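Local coordinates for protein putative fimbrium tip subunit Fim1C (Bacteroides ovatus, PDB 4EPS) that probably forms part of the tip of the fimbrium, a filamentous appendage on the cell surface that mediates adhesion and biofilm formation, at residues G344-H355 with W470-M480; Y234-T243 with K253-Y261. All blocks are in the same frame, centred on the assembly; numbering follows the deposited sequence.

Contact 1: G344-H355 with W470-M480; sequences GKFSPALTQSIH and WSSTERNNKNM. With SO4 (sulfate ion), chain G.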
# COMPACT_ATOMS: atom_id res chain seq x y z
N GLY A 344 29.18 15.50 -25.05
CA GLY A 344 29.17 16.56 -26.05
C GLY A 344 29.43 17.92 -25.45
O GLY A 344 29.61 18.04 -24.23
N LYS A 345 29.39 18.96 -26.32
CA LYS A 345 29.57 20.36 -25.92
C LYS A 345 28.23 20.87 -25.43
O LYS A 345 27.21 20.19 -25.62
CB LYS A 345 30.11 21.21 -27.10
CG LYS A 345 31.47 20.77 -27.60
CD LYS A 345 31.79 21.44 -28.94
CE LYS A 345 33.25 21.32 -29.33
NZ LYS A 345 33.61 19.94 -29.76
N PHE A 346 28.22 22.05 -24.77
CA PHE A 346 26.96 22.57 -24.24
C PHE A 346 26.47 23.70 -25.10
O PHE A 346 25.31 23.70 -25.52
CB PHE A 346 27.12 23.02 -22.77
CG PHE A 346 25.81 23.39 -22.12
CD1 PHE A 346 25.05 22.43 -21.46
CD2 PHE A 346 25.34 24.70 -22.14
CE1 PHE A 346 23.84 22.78 -20.85
CE2 PHE A 346 24.10 25.03 -21.58
CZ PHE A 346 23.37 24.07 -20.94
N SER A 347 27.33 24.70 -25.32
CA SER A 347 26.99 25.88 -26.10
C SER A 347 28.26 26.56 -26.55
O SER A 347 29.33 26.23 -26.02
CB SER A 347 26.16 26.85 -25.26
OG SER A 347 26.96 27.61 -24.37
N PRO A 348 28.21 27.56 -27.45
CA PRO A 348 29.43 28.32 -27.71
C PRO A 348 29.75 29.20 -26.48
O PRO A 348 28.87 29.39 -25.64
CB PRO A 348 29.09 29.16 -28.94
CG PRO A 348 27.63 29.22 -29.02
CD PRO A 348 27.04 28.13 -28.16
N ALA A 349 30.98 29.71 -26.37
CA ALA A 349 31.32 30.67 -25.31
C ALA A 349 30.59 31.97 -25.64
O ALA A 349 30.51 32.32 -26.82
CB ALA A 349 32.83 30.88 -25.25
N LEU A 350 29.97 32.61 -24.65
CA LEU A 350 29.18 33.82 -24.92
C LEU A 350 29.92 35.07 -24.52
O LEU A 350 30.78 35.01 -23.65
CB LEU A 350 27.84 33.76 -24.16
CG LEU A 350 26.93 32.53 -24.38
CD1 LEU A 350 25.74 32.58 -23.45
CD2 LEU A 350 26.42 32.46 -25.83
N THR A 351 29.56 36.22 -25.12
CA THR A 351 30.14 37.51 -24.75
C THR A 351 29.41 37.95 -23.48
O THR A 351 30.05 38.31 -22.48
CB THR A 351 30.00 38.53 -25.91
OG1 THR A 351 30.70 38.03 -27.05
CG2 THR A 351 30.51 39.90 -25.54
N GLN A 352 28.08 37.92 -23.52
CA GLN A 352 27.22 38.24 -22.40
C GLN A 352 26.60 36.92 -21.89
O GLN A 352 25.99 36.18 -22.67
CB GLN A 352 26.17 39.26 -22.84
CG GLN A 352 25.04 39.48 -21.85
CD GLN A 352 23.88 40.20 -22.48
OE1 GLN A 352 23.25 39.72 -23.44
NE2 GLN A 352 23.51 41.33 -21.90
N SER A 353 26.77 36.61 -20.59
CA SER A 353 26.21 35.38 -20.00
C SER A 353 24.69 35.38 -20.09
O SER A 353 24.09 36.45 -20.26
CB SER A 353 26.63 35.23 -18.54
OG SER A 353 26.06 36.25 -17.74
N ILE A 354 24.07 34.21 -19.95
CA ILE A 354 22.61 34.11 -19.95
C ILE A 354 22.08 34.90 -18.73
O ILE A 354 21.07 35.57 -18.83
CB ILE A 354 22.17 32.63 -19.94
CG1 ILE A 354 22.59 31.95 -21.27
CG2 ILE A 354 20.65 32.50 -19.72
CD1 ILE A 354 23.01 30.59 -21.10
N HIS A 355 22.79 34.81 -17.59
CA HIS A 355 22.44 35.57 -16.40
C HIS A 355 22.41 37.09 -16.70
O HIS A 355 21.42 37.77 -16.39
CB HIS A 355 23.44 35.30 -15.27
CG HIS A 355 23.23 36.22 -14.11
ND1 HIS A 355 22.10 36.14 -13.33
CD2 HIS A 355 23.99 37.27 -13.70
CE1 HIS A 355 22.22 37.09 -12.42
NE2 HIS A 355 23.33 37.81 -12.62
N TRP A 470 27.37 17.57 -17.21
CA TRP A 470 26.86 18.93 -17.42
C TRP A 470 25.68 19.25 -16.52
O TRP A 470 24.82 18.39 -16.34
CB TRP A 470 26.28 19.06 -18.85
CG TRP A 470 27.28 19.12 -19.95
CD1 TRP A 470 27.40 18.23 -20.98
CD2 TRP A 470 28.19 20.20 -20.24
NE1 TRP A 470 28.34 18.67 -21.88
CE2 TRP A 470 28.86 19.87 -21.45
CE3 TRP A 470 28.54 21.39 -19.57
CZ2 TRP A 470 29.84 20.69 -22.01
CZ3 TRP A 470 29.51 22.22 -20.14
CH2 TRP A 470 30.15 21.87 -21.34
N SER A 471 25.60 20.49 -16.03
CA SER A 471 24.37 20.95 -15.39
C SER A 471 23.85 22.12 -16.22
O SER A 471 24.57 22.64 -17.09
CB SER A 471 24.59 21.36 -13.94
OG SER A 471 25.13 22.67 -13.88
N SER A 472 22.63 22.56 -15.93
CA SER A 472 22.05 23.73 -16.59
C SER A 472 22.32 25.00 -15.75
O SER A 472 21.79 26.07 -16.08
CB SER A 472 20.55 23.54 -16.80
OG SER A 472 19.92 23.22 -15.56
N THR A 473 23.14 24.88 -14.68
CA THR A 473 23.49 26.00 -13.79
C THR A 473 24.72 26.73 -14.36
O THR A 473 25.78 26.12 -14.54
CB THR A 473 23.70 25.46 -12.36
OG1 THR A 473 22.54 24.69 -11.99
CG2 THR A 473 23.94 26.60 -11.34
N GLU A 474 24.57 28.03 -14.64
CA GLU A 474 25.63 28.80 -15.26
C GLU A 474 26.61 29.36 -14.24
O GLU A 474 26.20 29.83 -13.17
CB GLU A 474 25.01 29.94 -16.08
CG GLU A 474 26.02 30.65 -16.98
CD GLU A 474 25.45 31.82 -17.75
OE1 GLU A 474 24.86 32.72 -17.11
OE2 GLU A 474 25.65 31.87 -18.99
N ARG A 475 27.93 29.33 -14.58
CA ARG A 475 28.97 29.93 -13.74
C ARG A 475 29.21 31.37 -14.21
O ARG A 475 29.22 32.28 -13.39
CB ARG A 475 30.28 29.12 -13.75
CG ARG A 475 31.52 29.85 -13.15
CD ARG A 475 31.32 30.31 -11.70
NE ARG A 475 32.52 30.99 -11.19
CZ ARG A 475 32.79 32.27 -11.34
NH1 ARG A 475 31.94 33.06 -12.00
NH2 ARG A 475 33.92 32.78 -10.86
N ASN A 476 29.44 31.55 -15.52
CA ASN A 476 29.71 32.88 -16.13
C ASN A 476 29.45 32.74 -17.65
O ASN A 476 28.89 31.73 -18.08
CB ASN A 476 31.15 33.40 -15.80
CG ASN A 476 32.32 32.55 -16.26
OD1 ASN A 476 32.19 31.68 -17.13
ND2 ASN A 476 33.50 32.80 -15.71
N ASN A 477 29.87 33.73 -18.44
CA ASN A 477 29.63 33.71 -19.89
C ASN A 477 30.34 32.53 -20.60
O ASN A 477 29.85 32.07 -21.63
CB ASN A 477 30.06 35.05 -20.52
CG ASN A 477 31.52 35.39 -20.35
OD1 ASN A 477 32.13 35.16 -19.31
ND2 ASN A 477 32.13 35.95 -21.38
N LYS A 478 31.42 32.01 -20.02
CA LYS A 478 32.19 30.94 -20.64
C LYS A 478 31.96 29.55 -20.06
O LYS A 478 32.29 28.56 -20.73
CB LYS A 478 33.70 31.23 -20.52
CG LYS A 478 34.15 32.58 -21.07
CD LYS A 478 35.46 32.96 -20.38
CE LYS A 478 36.02 34.30 -20.79
NZ LYS A 478 37.24 34.64 -20.00
N ASN A 479 31.49 29.46 -18.79
CA ASN A 479 31.41 28.20 -18.04
C ASN A 479 30.06 27.88 -17.45
O ASN A 479 29.34 28.77 -17.00
CB ASN A 479 32.40 28.25 -16.84
CG ASN A 479 33.87 28.12 -17.17
OD1 ASN A 479 34.33 28.50 -18.24
ND2 ASN A 479 34.66 27.65 -16.23
N MSE A 480 29.78 26.57 -17.36
CA MSE A 480 28.65 26.00 -16.64
C MSE A 480 29.20 25.36 -15.37
O MSE A 480 30.38 25.07 -15.29
CB MSE A 480 27.94 24.88 -17.49
CG MSE A 480 27.44 25.33 -18.86
SE MSE A 480 26.19 26.79 -18.72
CE MSE A 480 24.70 25.89 -17.95
S SO4 G . 35.46 30.13 -8.84
O1 SO4 G . 36.64 29.28 -9.00
O2 SO4 G . 34.95 30.01 -7.47
O3 SO4 G . 35.76 31.52 -9.15
O4 SO4 G . 34.41 29.72 -9.77

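Contact 2: Y234-T243 with K253-Y261; sequences YNDKQCTLDT and KRFVVDGGY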
# COMPACT_ATOMS: atom_id res chain seq x y z
N TYR A 234 -2.20 0.88 -30.53
CA TYR A 234 -1.82 1.57 -29.28
C TYR A 234 -0.88 0.66 -28.53
O TYR A 234 -1.07 -0.56 -28.58
CB TYR A 234 -3.07 1.91 -28.41
CG TYR A 234 -3.70 0.70 -27.76
CD1 TYR A 234 -4.57 -0.13 -28.47
CD2 TYR A 234 -3.38 0.34 -26.46
CE1 TYR A 234 -5.08 -1.30 -27.91
CE2 TYR A 234 -3.88 -0.83 -25.89
CZ TYR A 234 -4.76 -1.63 -26.61
OH TYR A 234 -5.25 -2.78 -26.04
N ASN A 235 0.10 1.26 -27.86
CA ASN A 235 1.17 0.58 -27.13
C ASN A 235 1.84 -0.36 -28.14
O ASN A 235 2.30 0.14 -29.17
CB ASN A 235 0.64 -0.13 -25.86
CG ASN A 235 0.11 0.85 -24.83
OD1 ASN A 235 0.39 2.05 -24.89
ND2 ASN A 235 -0.68 0.36 -23.89
N ASP A 236 1.76 -1.68 -27.94
CA ASP A 236 2.33 -2.62 -28.89
C ASP A 236 1.27 -3.62 -29.31
O ASP A 236 1.56 -4.82 -29.49
CB ASP A 236 3.57 -3.29 -28.29
CG ASP A 236 4.80 -2.40 -28.36
OD1 ASP A 236 5.44 -2.36 -29.44
OD2 ASP A 236 5.10 -1.73 -27.35
N LYS A 237 0.02 -3.14 -29.46
CA LYS A 237 -1.02 -4.11 -29.81
C LYS A 237 -2.10 -3.49 -30.66
O LYS A 237 -1.97 -2.35 -31.09
CB LYS A 237 -1.62 -4.82 -28.57
CG LYS A 237 -2.06 -3.92 -27.42
CD LYS A 237 -2.17 -4.72 -26.11
CE LYS A 237 -3.38 -5.63 -26.06
NZ LYS A 237 -3.56 -6.24 -24.72
N GLN A 238 -3.14 -4.26 -30.98
CA GLN A 238 -4.18 -3.72 -31.84
C GLN A 238 -5.55 -4.18 -31.45
O GLN A 238 -5.75 -5.15 -30.70
CB GLN A 238 -3.88 -4.07 -33.31
CG GLN A 238 -4.28 -5.48 -33.76
CD GLN A 238 -3.86 -5.70 -35.19
OE1 GLN A 238 -2.74 -6.15 -35.46
NE2 GLN A 238 -4.72 -5.32 -36.13
N CYS A 239 -6.52 -3.45 -31.95
CA CYS A 239 -7.90 -3.77 -31.72
C CYS A 239 -8.67 -3.49 -33.00
O CYS A 239 -8.23 -2.69 -33.83
CB CYS A 239 -8.46 -2.99 -30.53
SG CYS A 239 -8.37 -1.19 -30.72
N THR A 240 -9.77 -4.20 -33.18
CA THR A 240 -10.65 -3.97 -34.31
C THR A 240 -11.95 -3.52 -33.72
O THR A 240 -12.54 -4.25 -32.91
CB THR A 240 -10.81 -5.21 -35.21
OG1 THR A 240 -9.56 -5.50 -35.82
CG2 THR A 240 -11.85 -5.02 -36.31
N LEU A 241 -12.43 -2.35 -34.18
CA LEU A 241 -13.71 -1.80 -33.78
C LEU A 241 -14.67 -2.02 -34.93
O LEU A 241 -14.54 -1.37 -35.97
CB LEU A 241 -13.58 -0.32 -33.41
CG LEU A 241 -12.34 -0.04 -32.52
CD1 LEU A 241 -12.07 1.43 -32.42
CD2 LEU A 241 -12.45 -0.74 -31.17
N ASP A 242 -15.55 -3.01 -34.78
CA ASP A 242 -16.56 -3.34 -35.77
C ASP A 242 -17.72 -2.38 -35.60
O ASP A 242 -18.47 -2.50 -34.63
CB ASP A 242 -16.99 -4.81 -35.61
CG ASP A 242 -15.86 -5.78 -35.97
OD1 ASP A 242 -15.59 -5.96 -37.17
OD2 ASP A 242 -15.21 -6.30 -35.04
N THR A 243 -17.86 -1.40 -36.51
CA THR A 243 -18.96 -0.42 -36.40
C THR A 243 -20.25 -0.94 -37.06
O THR A 243 -21.32 -0.36 -36.86
CB THR A 243 -18.57 0.96 -36.99
OG1 THR A 243 -18.59 0.91 -38.42
CG2 THR A 243 -17.22 1.49 -36.46
N LYS A 253 -21.83 4.64 -30.12
CA LYS A 253 -21.38 3.32 -29.72
C LYS A 253 -20.03 3.53 -29.06
O LYS A 253 -19.12 4.07 -29.71
CB LYS A 253 -21.30 2.38 -30.94
CG LYS A 253 -20.53 1.06 -30.69
CD LYS A 253 -21.10 0.17 -29.59
CE LYS A 253 -20.11 -0.92 -29.27
NZ LYS A 253 -20.51 -1.74 -28.09
N ARG A 254 -19.90 3.12 -27.80
CA ARG A 254 -18.64 3.24 -27.08
C ARG A 254 -17.91 1.90 -27.07
O ARG A 254 -18.46 0.90 -26.62
CB ARG A 254 -18.83 3.77 -25.65
CG ARG A 254 -17.51 3.91 -24.88
CD ARG A 254 -17.71 4.42 -23.46
NE ARG A 254 -17.58 5.88 -23.37
CZ ARG A 254 -18.57 6.72 -23.06
NH1 ARG A 254 -19.79 6.25 -22.80
NH2 ARG A 254 -18.35 8.02 -22.99
N PHE A 255 -16.68 1.90 -27.58
CA PHE A 255 -15.84 0.71 -27.59
C PHE A 255 -14.85 0.82 -26.44
O PHE A 255 -14.01 1.72 -26.46
CB PHE A 255 -15.08 0.59 -28.91
CG PHE A 255 -15.96 0.38 -30.12
CD1 PHE A 255 -16.32 -0.90 -30.53
CD2 PHE A 255 -16.40 1.47 -30.87
CE1 PHE A 255 -17.11 -1.10 -31.67
CE2 PHE A 255 -17.19 1.27 -32.02
CZ PHE A 255 -17.53 -0.01 -32.41
N VAL A 256 -14.96 -0.05 -25.43
CA VAL A 256 -14.04 -0.05 -24.27
C VAL A 256 -12.96 -1.10 -24.57
O VAL A 256 -13.26 -2.29 -24.70
CB VAL A 256 -14.77 -0.29 -22.93
CG1 VAL A 256 -13.77 -0.37 -21.76
CG2 VAL A 256 -15.82 0.81 -22.68
N VAL A 257 -11.72 -0.65 -24.75
CA VAL A 257 -10.63 -1.53 -25.15
C VAL A 257 -9.85 -2.00 -23.92
O VAL A 257 -9.39 -1.19 -23.12
CB VAL A 257 -9.70 -0.82 -26.18
CG1 VAL A 257 -8.52 -1.73 -26.58
CG2 VAL A 257 -10.50 -0.36 -27.41
N ASP A 258 -9.70 -3.32 -23.80
CA ASP A 258 -8.94 -3.98 -22.72
C ASP A 258 -9.22 -3.37 -21.31
O ASP A 258 -8.30 -3.06 -20.56
CB ASP A 258 -7.41 -3.94 -23.05
CG ASP A 258 -6.58 -4.86 -22.14
OD1 ASP A 258 -7.10 -5.91 -21.71
OD2 ASP A 258 -5.43 -4.50 -21.83
N GLY A 259 -10.50 -3.24 -20.97
CA GLY A 259 -10.91 -2.79 -19.64
C GLY A 259 -11.00 -1.30 -19.40
O GLY A 259 -11.55 -0.89 -18.37
N GLY A 260 -10.50 -0.50 -20.33
CA GLY A 260 -10.56 0.95 -20.19
C GLY A 260 -9.81 1.44 -18.96
O GLY A 260 -8.72 0.95 -18.66
N TYR A 261 -10.42 2.36 -18.22
CA TYR A 261 -9.77 2.97 -17.05
C TYR A 261 -9.72 2.04 -15.84
O TYR A 261 -10.72 1.41 -15.47
CB TYR A 261 -10.51 4.25 -16.69
CG TYR A 261 -10.04 4.94 -15.42
CD1 TYR A 261 -8.93 5.79 -15.44
CD2 TYR A 261 -10.72 4.78 -14.22
CE1 TYR A 261 -8.53 6.47 -14.30
CE2 TYR A 261 -10.33 5.46 -13.07
CZ TYR A 261 -9.26 6.34 -13.12
OH TYR A 261 -8.90 7.03 -12.00
O HOH W 1 -4.03 -3.37 -23.66

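Contact 1: G344-H355 with W470-M480
Glu474 lays its carboxylate across the start of helix 354-359 and takes two successive backbone N-H groups, one on each oxygen. Ile354 N gives to Glu474 OE2 at 3.0 Å, on that oxygen's syn lone pair; His355 N meets Glu474 OE1 at the same length on its syn side, 18° out of the carboxylate plane. With CG anti to the backbone N (chi1 -170°) and the chain extended beyond it, the carboxylate spans the gap to the helix. The two bonds fix its rotation, and the helix end and Lys498, which forms a salt bridge with OE2, probably both stabilise its negative charge. Ser353 caps the same turn through Asp356 N, its CB resting on the carboxylate.

The hairpin tip also grips the preceding loop. Leu350 N binds Asn477 O at 3.1 Å, while Asn477 ND2 returns a bond to Leu350 O at 2.8 Å and a weak one to Thr351 O.

At the far end the chemistry turns apolar. Phe346 CB sits over the Trp470 face, 3.5 Å from the six-membered ring's centroid, with the two ring planes inclined at 48°. Gly344 O lies in the indole plane and accepts from Trp470 NE1 at 2.7 Å. Selenomethionine Met480 puts its CG over one face of the Phe346 ring; Met480 CE touches Phe346 CZ at 3.7 Å, and Met480 SE makes an oblique Met-aromatic contact.

Arg475, which does not touch 344-355, binds a sulfate, also held by Thr494 and probably from the crystallisation liquor. The whole is a helix N-terminus with Ser353 as its N-cap, whose first N-H groups are bound by a carboxylate from a beta-hairpin with an Asx turn at Asn476.

Contact 2: Y234-T243 with K253-Y261
Leu241 and Phe255 meet where strand 237-242 lies over strand 251-256, two strands that pack through their side chains with no backbone bond between them; the arrangement is consistent with the transthyretin-like fold expected of the fimbrillin family. Along residues 253-261, Phe255 and Val257, two residues apart, both point at the other segment.

Lys253 contributes indirectly, by laying its CG over one face of the Phe255 ring. The opposite face receives Leu241 CB, centred over the ring and 3.9 Å from its centroid, so the phenyl is clasped between its own strand neighbour and the opposing strand. Leu241 CD2 reaches back to Phe255 CB at 3.7 Å, and Asp242 O lies near the ring plane at the edge, 3.5 Å from Phe255 CZ. Replacing Phe255 by alanine would probably leave Leu241 CB and Lys253 CG facing a gap where the ring had separated them.

Val257 divides its two methyls between partners. Val257 CG1, anti to the backbone N (chi1 178°), meets the phenolic end of Tyr234, 3.5 Å from Tyr234 OH; Val257 CG2 lies 4.0 Å from Cys239 SG and somewhat farther from Leu241 CD2.

Asp258 brings in polar chemistry at the more exposed end. Its OD2 and Lys237 NZ form a long salt bridge of 3.9 Å, and a water fills in between them: it donates to Asp258 OD2 at 2.6 Å, accepts from Lys237 NZ and also hydrogen-bonds to Tyr234 OH.

The type I' turn from Val257 to Gly260 has Asp258 and Gly259 at its middle positions, and the positive phi at Gly259 suits a glycine. At Gly260 a CB would clash with Val256 CG1, and the turn is closed by Gly260 N bonding to Val257 O at 3.1 Å.

The two contacts share no strand or helix and lie on opposite sides of the chain's centre, with nearest atoms about 30 Å apart. Both are partly buried, yet they solve the problem of joining separate segments differently. Contact 1 ties an irregular loop and a helix start to a hairpin, and main-chain N-H and C=O groups of the loop and helix start find partners in directional hydrogen bonds, beside a buried aromatic cluster. Contact 2 joins two strands and the turn that follows one of them, and the strands' backbone bonds are made to other strands; what remains between them is side-chain packing, with charge and water confined to the more exposed end near the turn.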